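Syncytin-1 (Homo sapiens, PDB 5HA6) drives fusion of cell membranes as the envelope glycoprotein of an endogenous retrovirus, its fusion subunit folding into a trimer of helical hairpins that probably draws the two membranes together. Local coordinates at residues E41-A44 with D45-T49. The protein carries 1 engineered substitution. Numbering follows the deposited sequence.
Sequences ERVA and DSLVT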
loop_
_atom_site.group_PDB
_atom_site.type_symbol
_atom_site.label_atom_id
_atom_site.label_comp_id
_atom_site.label_asym_id
_atom_site.label_seq_id
_atom_site.Cartn_x
_atom_site.Cartn_y
_atom_site.Cartn_z
ATOM N N GLU A 41 -10.329 -7.383 -9.085
ATOM C CA GLU A 41 -10.131 -6.203 -9.919
ATOM C C GLU A 41 -9.961 -4.961 -9.036
ATOM O O GLU A 41 -9.076 -4.122 -9.265
ATOM C CB GLU A 41 -11.308 -5.991 -10.886
ATOM C CG GLU A 41 -11.473 -7.034 -11.950
ATOM C CD GLU A 41 -10.412 -6.943 -13.051
ATOM O OE1 GLU A 41 -10.449 -7.780 -13.987
ATOM O OE2 GLU A 41 -9.528 -6.067 -12.985
ATOM N N ARG A 42 -10.767 -4.864 -7.971
ATOM C CA ARG A 42 -10.692 -3.705 -7.071
ATOM C C ARG A 42 -9.447 -3.752 -6.178
ATOM O O ARG A 42 -8.759 -2.723 -6.005
ATOM C CB ARG A 42 -11.962 -3.605 -6.219
ATOM C CG ARG A 42 -13.157 -3.240 -7.056
ATOM C CD ARG A 42 -14.469 -3.632 -6.442
ATOM N NE ARG A 42 -15.562 -3.028 -7.216
ATOM C CZ ARG A 42 -16.194 -3.601 -8.233
ATOM N NH1 ARG A 42 -15.883 -4.826 -8.677
ATOM N NH2 ARG A 42 -17.141 -2.926 -8.828
ATOM N N VAL A 43 -9.098 -4.940 -5.655
ATOM C CA VAL A 43 -7.804 -5.051 -4.975
ATOM C C VAL A 43 -6.610 -4.624 -5.878
ATOM O O VAL A 43 -5.733 -3.836 -5.448
ATOM C CB VAL A 43 -7.603 -6.470 -4.456
ATOM C CG1 VAL A 43 -6.195 -6.674 -3.834
ATOM C CG2 VAL A 43 -8.706 -6.821 -3.452
ATOM N N ALA A 44 -6.527 -5.165 -7.082
ATOM C CA ALA A 44 -5.444 -4.818 -7.981
ATOM C C ALA A 44 -5.393 -3.315 -8.213
ATOM O O ALA A 44 -4.305 -2.690 -8.139
ATOM C CB ALA A 44 -5.605 -5.552 -9.329
ATOM N N ASP A 45 -6.562 -2.733 -8.511
ATOM C CA ASP A 45 -6.641 -1.278 -8.667
ATOM C C ASP A 45 -6.042 -0.550 -7.463
ATOM O O ASP A 45 -5.254 0.438 -7.613
ATOM C CB ASP A 45 -8.091 -0.800 -8.884
ATOM C CG ASP A 45 -8.642 -1.134 -10.290
ATOM O OD1 ASP A 45 -7.884 -1.640 -11.153
ATOM O OD2 ASP A 45 -9.855 -0.873 -10.523
ATOM N N SER A 46 -6.418 -1.009 -6.270
ATOM C CA SER A 46 -5.926 -0.385 -5.045
ATOM C C SER A 46 -4.425 -0.517 -4.891
ATOM O O SER A 46 -3.724 0.465 -4.518
ATOM C CB SER A 46 -6.650 -0.969 -3.827
ATOM O OG SER A 46 -8.045 -0.740 -3.917
ATOM N N LEU A 47 -3.906 -1.713 -5.150
ATOM C CA LEU A 47 -2.460 -1.937 -5.048
ATOM C C LEU A 47 -1.713 -0.997 -5.984
ATOM O O LEU A 47 -0.701 -0.380 -5.588
ATOM C CB LEU A 47 -2.093 -3.402 -5.367
ATOM C CG LEU A 47 -2.647 -4.438 -4.396
ATOM C CD1 LEU A 47 -2.468 -5.862 -4.996
ATOM C CD2 LEU A 47 -2.022 -4.364 -2.994
ATOM N N VAL A 48 -2.236 -0.844 -7.211
ATOM C CA VAL A 48 -1.598 0.032 -8.174
ATOM C C VAL A 48 -1.587 1.444 -7.681
ATOM O O VAL A 48 -0.553 2.158 -7.787
ATOM C CB VAL A 48 -2.293 -0.042 -9.562
ATOM C CG1 VAL A 48 -1.864 1.115 -10.457
ATOM C CG2 VAL A 48 -1.962 -1.375 -10.190
ATOM N N THR A 49 -2.715 1.875 -7.128
ATOM C CA THR A 49 -2.772 3.228 -6.656
ATOM C C THR A 49 -1.905 3.513 -5.427
ATOM O O THR A 49 -1.294 4.596 -5.339
ATOM C CB THR A 49 -4.230 3.627 -6.389
ATOM O OG1 THR A 49 -4.898 3.656 -7.652
ATOM C CG2 THR A 49 -4.317 5.018 -5.824
HETATM O O HOH W 1 -7.767 -4.567 -12.094
#
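Just over two turns of the long helix 25-71, the inner helix of a trimeric six-helix bundle of the class I viral fusion type, bring E41 to A44 into i to i+4 contact with D45 to V48. Four successive backbone bonds carry the helix through here: D45 N to E41 O, S46 N to R42 O, L47 N to V43 O and V48 N to A44 O. S46 adds a side-chain bond to this ladder. With OG beside its own backbone N (chi1 -60°), the hydroxyl turns back along the helix and donates to R42 O at 3.0 Å from OG, coming in above the carbonyl plane. The backbone N of S46 reaches that oxygen from the opposite face at 2.9 Å, so two donors grip one carbonyl and the buried hydroxyl is satisfied within the helix.

Toward the bundle interior, V43 and L47 lie side by side and point the same way, with V43 CG1 meeting L47 CD1 at 4.0 Å. On another face, E41 and D45 keep their carboxylates apart, E41 OE2 and D45 OD1 being separated by 5.1 Å. A water lies between them, 3.1 Å from D45 OD1; its approach to E41 OE2, 2.5 Å, is too short to be taken as more than a doubtful bridge. The like charges are probably tolerated because D45 OD1 forms a salt bridge with R104 of the same chain and OD2 one with K99 of the second subunit.

R42 NE forms a salt bridge with E102 of the second subunit, and the side chain packs on I103 of that subunit. V43 packs on V43 of the third subunit and L47 on its L50, while within the chain E41, A44, L47 and V48 rest against helix 93-115, the antiparallel outer helix of the hairpin.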